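Local atomic coordinates of MAGE domain-containing protein (Xenopus laevis, PDB entry 7DG2), a protein that probably pairs with Nse1 to shape the Nse4 subunit within the Smc5/6 complex, a DNA-binding assembly. Residues 105-110 against 187-192; 120-125 against 145-150; 160-163 against 169-172. All coordinates share one frame; numbering follows the deposited sequence.

Contact 1 of 3, residues 105-110 against 187-192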
ATOM      1  N   ILE B 105      15.517  15.452   5.683  1.00 18.32           N
ATOM      2  CA  ILE B 105      16.869  15.231   5.169  1.00 18.95           C
ATOM      3  C   ILE B 105      17.066  15.956   3.838  1.00 20.47           C
ATOM      4  O   ILE B 105      18.085  16.625   3.617  1.00 18.78           O
ATOM      5  CB  ILE B 105      17.147  13.719   5.041  1.00 18.12           C
ATOM      6  CG1 ILE B 105      17.132  13.057   6.418  1.00 19.92           C
ATOM      7  CG2 ILE B 105      18.474  13.467   4.336  1.00 21.50           C
ATOM      8  CD1 ILE B 105      17.189  11.527   6.342  1.00 20.13           C
ATOM      9  N   LEU B 106      16.099  15.830   2.921  1.00 17.25           N
ATOM     10  CA  LEU B 106      16.204  16.559   1.657  1.00 17.54           C
ATOM     11  C   LEU B 106      16.308  18.058   1.900  1.00 17.96           C
ATOM     12  O   LEU B 106      16.992  18.772   1.158  1.00 18.60           O
ATOM     13  CB  LEU B 106      14.992  16.267   0.764  1.00 15.84           C
ATOM     14  CG  LEU B 106      14.847  14.836   0.217  1.00 16.76           C
ATOM     15  CD1 LEU B 106      13.513  14.694  -0.515  1.00 15.55           C
ATOM     16  CD2 LEU B 106      15.985  14.498  -0.728  1.00 17.04           C
ATOM     17  N   SER B 107      15.592  18.551   2.911  1.00 18.39           N
ATOM     18  CA  SER B 107      15.610  19.974   3.228  1.00 20.01           C
ATOM     19  C   SER B 107      17.009  20.427   3.611  1.00 20.40           C
ATOM     20  O   SER B 107      17.508  21.429   3.088  1.00 22.09           O
ATOM     21  CB  SER B 107      14.624  20.282   4.357  1.00 19.11           C
ATOM     22  OG  SER B 107      13.276  20.097   3.935  1.00 20.42           O
ATOM     23  N   LEU B 108      17.660  19.696   4.519  1.00 21.02           N
ATOM     24  CA  LEU B 108      19.002  20.087   4.950  1.00 20.24           C
ATOM     25  C   LEU B 108      19.963  20.093   3.770  1.00 23.51           C
ATOM     26  O   LEU B 108      20.724  21.049   3.573  1.00 22.87           O
ATOM     27  CB  LEU B 108      19.498  19.150   6.054  1.00 21.29           C
ATOM     28  CG  LEU B 108      20.902  19.504   6.577  1.00 25.94           C
ATOM     29  CD1 LEU B 108      20.876  20.863   7.246  1.00 26.16           C
ATOM     30  CD2 LEU B 108      21.456  18.437   7.530  1.00 21.89           C
ATOM     31  N   ILE B 109      19.914  19.043   2.955  1.00 20.69           N
ATOM     32  CA  ILE B 109      20.814  18.938   1.813  1.00 21.31           C
ATOM     33  C   ILE B 109      20.637  20.129   0.884  1.00 22.31           C
ATOM     34  O   ILE B 109      21.600  20.811   0.525  1.00 22.89           O
ATOM     35  CB  ILE B 109      20.576  17.612   1.073  1.00 17.80           C
ATOM     36  CG1 ILE B 109      20.937  16.418   1.956  1.00 20.44           C
ATOM     37  CG2 ILE B 109      21.324  17.607  -0.265  1.00 20.94           C
ATOM     38  CD1 ILE B 109      20.494  15.089   1.352  1.00 19.32           C
ATOM     39  N   PHE B 110      19.396  20.401   0.484  1.00 19.67           N
ATOM     40  CA  PHE B 110      19.141  21.490  -0.449  1.00 19.23           C
ATOM     41  C   PHE B 110      19.489  22.845   0.163  1.00 22.52           C
ATOM     42  O   PHE B 110      20.134  23.679  -0.485  1.00 23.00           O
ATOM     43  CB  PHE B 110      17.673  21.444  -0.895  1.00 20.78           C
ATOM     44  CG  PHE B 110      17.177  22.733  -1.489  1.00 19.72           C
ATOM     45  CD1 PHE B 110      17.692  23.205  -2.687  1.00 21.85           C
ATOM     46  CD2 PHE B 110      16.194  23.473  -0.843  1.00 19.77           C
ATOM     47  CE1 PHE B 110      17.238  24.407  -3.238  1.00 23.73           C
ATOM     48  CE2 PHE B 110      15.732  24.669  -1.384  1.00 20.57           C
ATOM     49  CZ  PHE B 110      16.259  25.133  -2.588  1.00 22.52           C
ATOM     50  N   LEU B 187      11.754  24.020  -0.798  1.00 17.03           N
ATOM     51  CA  LEU B 187      11.879  25.359  -0.233  1.00 17.50           C
ATOM     52  C   LEU B 187      10.548  25.843   0.327  1.00 16.67           C
ATOM     53  O   LEU B 187      10.504  26.512   1.369  1.00 18.77           O
ATOM     54  CB  LEU B 187      12.396  26.329  -1.294  1.00 19.73           C
ATOM     55  CG  LEU B 187      12.528  27.782  -0.820  1.00 21.09           C
ATOM     56  CD1 LEU B 187      13.443  27.851   0.407  1.00 21.02           C
ATOM     57  CD2 LEU B 187      13.081  28.649  -1.949  1.00 22.09           C
ATOM     58  N   GLU B 188       9.451  25.516  -0.357  1.00 19.34           N
ATOM     59  CA  GLU B 188       8.133  25.901   0.131  1.00 19.35           C
ATOM     60  C   GLU B 188       7.789  25.181   1.427  1.00 17.25           C
ATOM     61  O   GLU B 188       7.168  25.767   2.319  1.00 18.08           O
ATOM     62  CB  GLU B 188       7.082  25.632  -0.948  1.00 19.14           C
ATOM     63  CG  GLU B 188       7.164  26.632  -2.083  1.00 18.20           C
ATOM     64  CD  GLU B 188       6.286  26.299  -3.279  1.00 26.14           C
ATOM     65  OE1 GLU B 188       5.569  25.275  -3.263  1.00 25.13           O
ATOM     66  OE2 GLU B 188       6.321  27.087  -4.246  1.00 26.19           O
ATOM     67  N   PHE B 189       8.188  23.913   1.551  1.00 16.98           N
ATOM     68  CA  PHE B 189       7.998  23.184   2.796  1.00 17.50           C
ATOM     69  C   PHE B 189       8.819  23.800   3.922  1.00 17.64           C
ATOM     70  O   PHE B 189       8.301  24.057   5.013  1.00 20.13           O
ATOM     71  CB  PHE B 189       8.383  21.715   2.593  1.00 18.76           C
ATOM     72  CG  PHE B 189       8.439  20.925   3.863  1.00 18.28           C
ATOM     73  CD1 PHE B 189       7.295  20.321   4.367  1.00 20.48           C
ATOM     74  CD2 PHE B 189       9.636  20.777   4.555  1.00 20.87           C
ATOM     75  CE1 PHE B 189       7.345  19.586   5.543  1.00 20.74           C
ATOM     76  CE2 PHE B 189       9.690  20.054   5.729  1.00 19.11           C
ATOM     77  CZ  PHE B 189       8.542  19.455   6.223  1.00 21.06           C
ATOM     78  N   VAL B 190      10.108  24.034   3.669  1.00 18.01           N
ATOM     79  CA  VAL B 190      10.976  24.620   4.691  1.00 18.68           C
ATOM     80  C   VAL B 190      10.419  25.965   5.144  1.00 21.39           C
ATOM     81  O   VAL B 190      10.316  26.245   6.348  1.00 22.00           O
ATOM     82  CB  VAL B 190      12.408  24.747   4.145  1.00 20.75           C
ATOM     83  CG1 VAL B 190      13.295  25.509   5.125  1.00 21.71           C
ATOM     84  CG2 VAL B 190      12.976  23.363   3.868  1.00 20.51           C
ATOM     85  N   SER B 191      10.011  26.796   4.180  1.00 19.33           N
ATOM     86  CA  SER B 191       9.438  28.105   4.498  1.00 20.64           C
ATOM     87  C   SER B 191       8.183  27.973   5.346  1.00 21.22           C
ATOM     88  O   SER B 191       8.005  28.713   6.319  1.00 22.47           O
ATOM     89  CB  SER B 191       9.126  28.868   3.210  1.00 21.36           C
ATOM     90  OG  SER B 191      10.298  29.019   2.436  1.00 25.75           O
ATOM     91  N   LYS B 192       7.295  27.040   4.989  1.00 20.99           N
ATOM     92  CA  LYS B 192       6.071  26.840   5.763  1.00 21.67           C
ATOM     93  C   LYS B 192       6.372  26.437   7.203  1.00 22.68           C
ATOM     94  O   LYS B 192       5.772  26.966   8.149  1.00 23.08           O
ATOM     95  CB  LYS B 192       5.194  25.788   5.082  1.00 20.37           C
ATOM     96  CG  LYS B 192       3.837  25.594   5.758  1.00 24.96           C
ATOM     97  CD  LYS B 192       2.916  24.748   4.893  1.00 26.97           C
ATOM     98  CE  LYS B 192       1.534  24.633   5.508  1.00 31.91           C
ATOM     99  NZ  LYS B 192       0.618  23.891   4.601  1.00 33.50           N
TER
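Between residues 105-110 and 187-192 the closest CA pair is Ser107 and Val190, 6.7 Å apart. The van der Waals contacts fall into two patches. In the first, the methyl CG2 of Val190 lies against the serine side chain, 3.3 Å from Ser107 OG, and rests on Ser107 CB as well. From the neighbouring ring, Phe189 CD2 lies 3.8 Å from Ser107 OG. The second patch, one turn further along helix 94-111, is apolar: Phe110 reaches out with CG anti to the backbone N (chi1 161°) and sets Phe110 CE2 3.7 Å from Leu187 CB. The axes of the two short segments approach to 10.1 Å at 102°, a steep crossing consistent with the small buried area.

Helix 94-111 opens the second winged-helix unit of the MAGE fold, and helix 183-193 follows that unit and lies across it. The Nse4 chain borders the junction: Phe12 of Nse4 packs on Ser107, and Tyr61 of Nse4 meets Phe189 edge-to-face.

Polar groups are settled inside each helix. Ser107 OG bonds to the carbonyl of Met103, one turn back, so the hydroxyl can sit beside a methyl group. On the other helix, Ser191 OG donates to Leu187 O at 2.7 Å, while Ser191 N binds that oxygen from the opposite face of the carbonyl plane.

Contact 2 of 3, residues 120-125 against 145-150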
ATOM      1  N   ALA B 120      26.567  15.935   9.579  1.00 31.25           N
ATOM      2  CA  ALA B 120      25.605  17.019   9.727  1.00 32.11           C
ATOM      3  C   ALA B 120      24.175  16.497   9.770  1.00 30.07           C
ATOM      4  O   ALA B 120      23.337  17.048  10.486  1.00 28.20           O
ATOM      5  CB  ALA B 120      25.770  18.026   8.591  1.00 30.02           C
ATOM      6  N   ILE B 121      23.882  15.437   9.019  1.00 28.02           N
ATOM      7  CA  ILE B 121      22.530  14.892   9.011  1.00 30.55           C
ATOM      8  C   ILE B 121      22.199  14.250  10.357  1.00 27.47           C
ATOM      9  O   ILE B 121      21.128  14.486  10.926  1.00 25.18           O
ATOM     10  CB  ILE B 121      22.361  13.915   7.832  1.00 27.55           C
ATOM     11  CG1 ILE B 121      22.247  14.722   6.537  1.00 31.45           C
ATOM     12  CG2 ILE B 121      21.169  12.986   8.054  1.00 28.21           C
ATOM     13  CD1 ILE B 121      21.948  13.912   5.318  1.00 37.78           C
ATOM     14  N   TRP B 122      23.111  13.437  10.903  1.00 26.12           N
ATOM     15  CA  TRP B 122      22.805  12.837  12.199  1.00 26.18           C
ATOM     16  C   TRP B 122      22.785  13.874  13.314  1.00 25.24           C
ATOM     17  O   TRP B 122      22.024  13.732  14.274  1.00 27.76           O
ATOM     18  CB  TRP B 122      23.791  11.714  12.521  1.00 28.39           C
ATOM     19  CG  TRP B 122      23.666  10.583  11.572  1.00 27.06           C
ATOM     20  CD1 TRP B 122      24.632  10.114  10.728  1.00 28.27           C
ATOM     21  CD2 TRP B 122      22.493   9.794  11.322  1.00 25.85           C
ATOM     22  NE1 TRP B 122      24.139   9.069   9.983  1.00 28.51           N
ATOM     23  CE2 TRP B 122      22.829   8.853  10.327  1.00 27.47           C
ATOM     24  CE3 TRP B 122      21.196   9.784  11.849  1.00 28.17           C
ATOM     25  CZ2 TRP B 122      21.920   7.907   9.850  1.00 26.83           C
ATOM     26  CZ3 TRP B 122      20.287   8.842  11.368  1.00 26.62           C
ATOM     27  CH2 TRP B 122      20.657   7.922  10.375  1.00 25.95           C
ATOM     28  N   GLU B 123      23.594  14.926  13.198  1.00 30.00           N
ATOM     29  CA  GLU B 123      23.573  15.990  14.196  1.00 32.57           C
ATOM     30  C   GLU B 123      22.203  16.662  14.241  1.00 33.77           C
ATOM     31  O   GLU B 123      21.621  16.852  15.318  1.00 33.20           O
ATOM     32  CB  GLU B 123      24.681  16.991  13.875  1.00 34.48           C
ATOM     33  CG  GLU B 123      24.678  18.267  14.683  1.00 38.56           C
ATOM     34  CD  GLU B 123      25.859  19.156  14.327  1.00 46.93           C
ATOM     35  OE1 GLU B 123      26.633  19.515  15.240  1.00 53.79           O
ATOM     36  OE2 GLU B 123      26.028  19.473  13.126  1.00 46.65           O
ATOM     37  N   MET B 124      21.663  17.004  13.069  1.00 29.39           N
ATOM     38  CA  MET B 124      20.309  17.543  12.989  1.00 27.24           C
ATOM     39  C   MET B 124      19.287  16.554  13.541  1.00 29.79           C
ATOM     40  O   MET B 124      18.460  16.907  14.387  1.00 27.75           O
ATOM     41  CB  MET B 124      19.971  17.905  11.536  1.00 29.93           C
ATOM     42  CG  MET B 124      18.524  18.374  11.322  1.00 28.79           C
ATOM     43  SD  MET B 124      18.139  18.805   9.601  1.00 29.01           S
ATOM     44  CE  MET B 124      18.240  17.182   8.842  1.00 27.16           C
ATOM     45  N   LEU B 125      19.329  15.305  13.071  1.00 26.03           N
ATOM     46  CA  LEU B 125      18.306  14.341  13.467  1.00 26.99           C
ATOM     47  C   LEU B 125      18.344  14.043  14.963  1.00 28.34           C
ATOM     48  O   LEU B 125      17.318  13.666  15.543  1.00 28.05           O
ATOM     49  CB  LEU B 125      18.451  13.053  12.665  1.00 27.19           C
ATOM     50  CG  LEU B 125      18.159  13.187  11.170  1.00 28.08           C
ATOM     51  CD1 LEU B 125      18.116  11.829  10.511  1.00 25.25           C
ATOM     52  CD2 LEU B 125      16.844  13.939  10.944  1.00 27.63           C
ATOM     53  N   LEU B 145      17.494   2.626   7.358  1.00 24.76           N
ATOM     54  CA  LEU B 145      16.477   3.354   6.599  1.00 23.63           C
ATOM     55  C   LEU B 145      17.105   4.463   5.769  1.00 22.40           C
ATOM     56  O   LEU B 145      16.803   4.607   4.577  1.00 21.82           O
ATOM     57  CB  LEU B 145      15.421   3.927   7.550  1.00 21.55           C
ATOM     58  CG  LEU B 145      14.359   4.825   6.905  1.00 20.59           C
ATOM     59  CD1 LEU B 145      13.580   4.032   5.868  1.00 24.74           C
ATOM     60  CD2 LEU B 145      13.421   5.400   7.964  1.00 22.48           C
ATOM     61  N   VAL B 146      18.001   5.246   6.379  1.00 20.75           N
ATOM     62  CA  VAL B 146      18.544   6.431   5.714  1.00 19.78           C
ATOM     63  C   VAL B 146      19.664   6.078   4.739  1.00 23.79           C
ATOM     64  O   VAL B 146      19.720   6.621   3.629  1.00 21.89           O
ATOM     65  CB  VAL B 146      19.004   7.459   6.764  1.00 21.74           C
ATOM     66  CG1 VAL B 146      19.712   8.613   6.086  1.00 21.48           C
ATOM     67  CG2 VAL B 146      17.801   7.966   7.576  1.00 23.18           C
ATOM     68  N   THR B 147      20.586   5.184   5.121  1.00 21.76           N
ATOM     69  CA  THR B 147      21.753   4.913   4.287  1.00 21.43           C
ATOM     70  C   THR B 147      21.562   3.755   3.318  1.00 22.84           C
ATOM     71  O   THR B 147      22.380   3.595   2.405  1.00 23.92           O
ATOM     72  CB  THR B 147      22.996   4.621   5.151  1.00 23.87           C
ATOM     73  OG1 THR B 147      22.832   3.373   5.840  1.00 27.00           O
ATOM     74  CG2 THR B 147      23.212   5.733   6.156  1.00 28.62           C
ATOM     75  N   GLU B 148      20.517   2.945   3.481  1.00 24.60           N
ATOM     76  CA  GLU B 148      20.284   1.818   2.585  1.00 22.35           C
ATOM     77  C   GLU B 148      18.935   1.928   1.887  1.00 21.58           C
ATOM     78  O   GLU B 148      18.897   2.014   0.657  1.00 23.14           O
ATOM     79  CB  GLU B 148      20.398   0.487   3.358  1.00 26.15           C
ATOM     80  CG  GLU B 148      21.773   0.275   4.005  1.00 30.43           C
ATOM     81  CD  GLU B 148      21.919  -1.078   4.697  1.00 39.57           C
ATOM     82  OE1 GLU B 148      21.190  -2.030   4.341  1.00 38.72           O
ATOM     83  OE2 GLU B 148      22.770  -1.184   5.603  1.00 43.31           O
ATOM     84  N   GLU B 149      17.833   1.966   2.636  1.00 21.97           N
ATOM     85  CA  GLU B 149      16.510   1.948   2.013  1.00 21.59           C
ATOM     86  C   GLU B 149      16.292   3.176   1.137  1.00 19.99           C
ATOM     87  O   GLU B 149      15.940   3.051  -0.043  1.00 20.81           O
ATOM     88  CB  GLU B 149      15.423   1.853   3.083  1.00 22.43           C
ATOM     89  CG  GLU B 149      13.996   1.866   2.521  1.00 23.41           C
ATOM     90  CD  GLU B 149      12.953   1.468   3.560  1.00 28.45           C
ATOM     91  OE1 GLU B 149      11.795   1.939   3.482  1.00 27.43           O
ATOM     92  OE2 GLU B 149      13.303   0.686   4.469  1.00 33.98           O
ATOM     93  N   PHE B 150      16.493   4.375   1.696  1.00 19.04           N
ATOM     94  CA  PHE B 150      16.335   5.593   0.897  1.00 18.49           C
ATOM     95  C   PHE B 150      17.303   5.624  -0.279  1.00 18.34           C
ATOM     96  O   PHE B 150      17.001   6.217  -1.317  1.00 17.48           O
ATOM     97  CB  PHE B 150      16.542   6.841   1.756  1.00 20.28           C
ATOM     98  CG  PHE B 150      15.422   7.140   2.721  1.00 21.18           C
ATOM     99  CD1 PHE B 150      14.161   6.570   2.574  1.00 21.57           C
ATOM    100  CD2 PHE B 150      15.633   8.033   3.763  1.00 19.88           C
ATOM    101  CE1 PHE B 150      13.138   6.885   3.460  1.00 19.39           C
ATOM    102  CE2 PHE B 150      14.623   8.343   4.662  1.00 18.86           C
ATOM    103  CZ  PHE B 150      13.368   7.772   4.505  1.00 17.76           C
TER
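The indole of Trp122 and the side chain of Val146 approach from opposite directions across the gap between helices 118-127 and 142-152. This is the close part of the contact: the outermost ring carbon, Trp122 CH2, lies 4.0 Å from Val146 CB, with the CG2 methyl equally near. With CG anti to the carbonyl carbon (chi1 -65°), the benzo end of the indole swings toward the other helix. Thr147 arrives more loosely at the edge of the ring, near its plane, its CG2 4.5 Å from Trp122 CZ2.

Further in, Ile121 and Leu125 point toward segment 145-150 without touching it; Phe171 of strand 169-173 comes between the helices and packs on Ile121, Val146 and Thr147. The solvent side is the margin at Trp122, which is partly exposed and leans on Ile130 and Pro132 of the connecting loop, while its NE1 is hydrogen-bonded to Glu118.

Helix 142-152 widens into a pi-type turn here, with Phe150 N bonded to Leu145 O at 2.9 Å. Two helices joined by a loop and packed over a short sheet form the helix-turn-helix of a winged-helix domain, in keeping with the placing of the MAGE family in the helix-turn-helix clan.

Contact 3 of 3, residues 160-163 against 169-172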
ATOM      1  N   LYS B 160      31.092   8.360  -0.794  1.00 35.94           N
ATOM      2  CA  LYS B 160      32.323   8.565  -0.043  1.00 33.38           C
ATOM      3  C   LYS B 160      32.894   9.941  -0.349  1.00 34.09           C
ATOM      4  O   LYS B 160      32.940  10.368  -1.506  1.00 36.36           O
ATOM      5  CB  LYS B 160      33.350   7.484  -0.388  1.00 39.83           C
ATOM      6  CG  LYS B 160      33.045   6.125   0.202  1.00 44.49           C
ATOM      7  CD  LYS B 160      33.983   5.060  -0.347  1.00 51.90           C
ATOM      8  CE  LYS B 160      33.650   3.694   0.223  1.00 48.99           C
ATOM      9  NZ  LYS B 160      34.553   2.643  -0.313  1.00 59.24           N
ATOM     10  N   VAL B 161      33.309  10.649   0.696  1.00 34.93           N
ATOM     11  CA  VAL B 161      33.958  11.940   0.494  1.00 37.92           C
ATOM     12  C   VAL B 161      35.349  11.655  -0.059  1.00 40.58           C
ATOM     13  O   VAL B 161      36.135  10.946   0.585  1.00 39.41           O
ATOM     14  CB  VAL B 161      34.014  12.762   1.790  1.00 38.88           C
ATOM     15  CG1 VAL B 161      34.689  14.096   1.527  1.00 43.87           C
ATOM     16  CG2 VAL B 161      32.607  12.988   2.343  1.00 35.26           C
ATOM     17  N   PRO B 162      35.690  12.160  -1.241  1.00 41.75           N
ATOM     18  CA  PRO B 162      36.967  11.780  -1.854  1.00 45.65           C
ATOM     19  C   PRO B 162      38.150  12.359  -1.096  1.00 49.41           C
ATOM     20  O   PRO B 162      38.099  13.485  -0.591  1.00 49.15           O
ATOM     21  CB  PRO B 162      36.867  12.361  -3.270  1.00 45.50           C
ATOM     22  CG  PRO B 162      35.899  13.490  -3.147  1.00 47.36           C
ATOM     23  CD  PRO B 162      34.910  13.077  -2.091  1.00 44.32           C
ATOM     24  N   HIS B 163      39.211  11.557  -1.000  1.00 47.04           N
ATOM     25  CA  HIS B 163      40.533  11.921  -0.496  1.00 48.85           C
ATOM     26  C   HIS B 163      40.578  12.138   1.012  1.00 53.48           C
ATOM     27  O   HIS B 163      41.636  12.514   1.526  1.00 56.02           O
ATOM     28  CB  HIS B 163      41.097  13.175  -1.183  1.00 47.33           C
ATOM     29  CG  HIS B 163      41.089  13.103  -2.679  1.00 43.50           C
ATOM     30  ND1 HIS B 163      41.916  12.257  -3.389  1.00 43.00           N
ATOM     31  CD2 HIS B 163      40.350  13.766  -3.600  1.00 42.34           C
ATOM     32  CE1 HIS B 163      41.685  12.403  -4.682  1.00 40.49           C
ATOM     33  NE2 HIS B 163      40.739  13.312  -4.837  1.00 40.98           N
ATOM     34  N   TYR B 169      31.288   9.954   4.687  1.00 37.29           N
ATOM     35  CA  TYR B 169      30.249   9.945   3.668  1.00 33.73           C
ATOM     36  C   TYR B 169      29.484  11.264   3.646  1.00 33.10           C
ATOM     37  O   TYR B 169      29.363  11.956   4.663  1.00 29.89           O
ATOM     38  CB  TYR B 169      29.272   8.790   3.898  1.00 34.07           C
ATOM     39  CG  TYR B 169      29.832   7.444   3.509  1.00 34.93           C
ATOM     40  CD1 TYR B 169      30.594   6.706   4.398  1.00 37.50           C
ATOM     41  CD2 TYR B 169      29.604   6.918   2.242  1.00 37.90           C
ATOM     42  CE1 TYR B 169      31.111   5.475   4.036  1.00 40.47           C
ATOM     43  CE2 TYR B 169      30.106   5.691   1.875  1.00 38.07           C
ATOM     44  CZ  TYR B 169      30.863   4.975   2.775  1.00 40.55           C
ATOM     45  OH  TYR B 169      31.375   3.752   2.410  1.00 49.05           O
ATOM     46  N   GLU B 170      28.966  11.604   2.469  1.00 29.36           N
ATOM     47  CA  GLU B 170      28.105  12.765   2.305  1.00 27.06           C
ATOM     48  C   GLU B 170      26.885  12.383   1.475  1.00 26.55           C
ATOM     49  O   GLU B 170      26.896  11.408   0.720  1.00 26.92           O
ATOM     50  CB  GLU B 170      28.849  13.932   1.649  1.00 28.71           C
ATOM     51  CG  GLU B 170      29.409  13.604   0.281  1.00 33.54           C
ATOM     52  CD  GLU B 170      30.433  14.621  -0.180  1.00 38.75           C
ATOM     53  OE1 GLU B 170      30.761  15.534   0.608  1.00 40.65           O
ATOM     54  OE2 GLU B 170      30.903  14.504  -1.330  1.00 47.55           O
ATOM     55  N   PHE B 171      25.829  13.177   1.621  1.00 27.05           N
ATOM     56  CA  PHE B 171      24.545  12.898   1.000  1.00 26.48           C
ATOM     57  C   PHE B 171      24.206  13.950  -0.046  1.00 24.42           C
ATOM     58  O   PHE B 171      24.468  15.142   0.147  1.00 24.15           O
ATOM     59  CB  PHE B 171      23.432  12.887   2.041  1.00 26.10           C
ATOM     60  CG  PHE B 171      23.389  11.669   2.906  1.00 29.63           C
ATOM     61  CD1 PHE B 171      22.682  10.544   2.504  1.00 27.59           C
ATOM     62  CD2 PHE B 171      23.980  11.672   4.162  1.00 30.19           C
ATOM     63  CE1 PHE B 171      22.587   9.441   3.329  1.00 30.68           C
ATOM     64  CE2 PHE B 171      23.884  10.574   4.992  1.00 31.13           C
ATOM     65  CZ  PHE B 171      23.199   9.457   4.573  1.00 31.83           C
ATOM     66  N   ARG B 172      23.592  13.505  -1.144  1.00 20.45           N
ATOM     67  CA  ARG B 172      22.955  14.387  -2.113  1.00 19.95           C
ATOM     68  C   ARG B 172      21.550  13.857  -2.379  1.00 19.43           C
ATOM     69  O   ARG B 172      21.219  12.728  -2.012  1.00 19.48           O
ATOM     70  CB  ARG B 172      23.747  14.452  -3.429  1.00 26.84           C
ATOM     71  CG  ARG B 172      25.230  14.769  -3.271  1.00 28.21           C
ATOM     72  CD  ARG B 172      25.904  14.906  -4.636  1.00 29.99           C
ATOM     73  NE  ARG B 172      25.290  15.971  -5.427  1.00 36.91           N
ATOM     74  CZ  ARG B 172      25.666  17.246  -5.380  1.00 38.28           C
ATOM     75  NH1 ARG B 172      26.660  17.608  -4.577  1.00 36.27           N
ATOM     76  NH2 ARG B 172      25.052  18.161  -6.126  1.00 32.03           N
TER
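Lys160 and Tyr169 are matched across the backbone as an antiparallel, non-hydrogen-bonded pair, their CA atoms 4.5 Å apart, at the end of strand 156-160. Strands 156-160 and 169-173 and the loop joining them make the wing of the second winged-helix unit in this MAGE domain, and the contact lies at the surface, near the start of the wing loop. Backbone bonds between Val161 and Glu168 and between Glu170 and Asn159 hold the hairpin together on the two sides of this pair.

The tyrosine side chain can be followed outward. Its CB leaves the backbone pointing away from segment 160-163, but with CG anti to the carbonyl carbon (chi1 -75°) the ring runs alongside the lysine, both side chains heading the same way. Tyr169 CD2 comes first, 3.7 Å from Lys160 N. Next is Tyr169 CE2, 3.4 Å from Lys160 CG, a methylene that also lies near CZ. At the tip, Tyr169 OH stands 3.2 Å from Lys160 CE, a close carbon-to-oxygen contact. Tyr158 stacks on the tyrosine ring. Replacing Tyr169 with an alanine would probably leave the methylenes of Lys160 without the ring they run beside, the lysine chain then being able to turn more freely, and would deprive Tyr158 of its stacking partner.

Glu170 works on a different set of atoms. Its extended chain crosses the side chain of Val161 at about a right angle; Val161 CG2 touches CB, CG and CD of Glu170 and comes within 3.6 Å of Glu170 OE1. That carboxylate oxygen also has a long, weak ion pair with Lys117. The other oxygen, Glu170 OE2, lies 4.3 Å from Pro162 CD.

Contacts 2 and 3 follow one another along the chain, and both are nested inside the long loop that contact 1 closes. Their centres lie 13 Å apart; the centre of contact 1 is 15 Å from that of contact 2 and 21 Å from that of contact 3. All three involve the second winged-helix unit: its first helix in contact 1, its helix pair in contact 2, its wing in contact 3. Helix 94-111 ties them together, with Ile105 CD1 3.8 Å from Val146 CG2 and Ile109 CD1 3.7 Å from Phe171 CB. One hydrophobic core thus backs the helix pair and the base of the wing, while the far side of helix 94-111, with helix 183-193, borders Nse4.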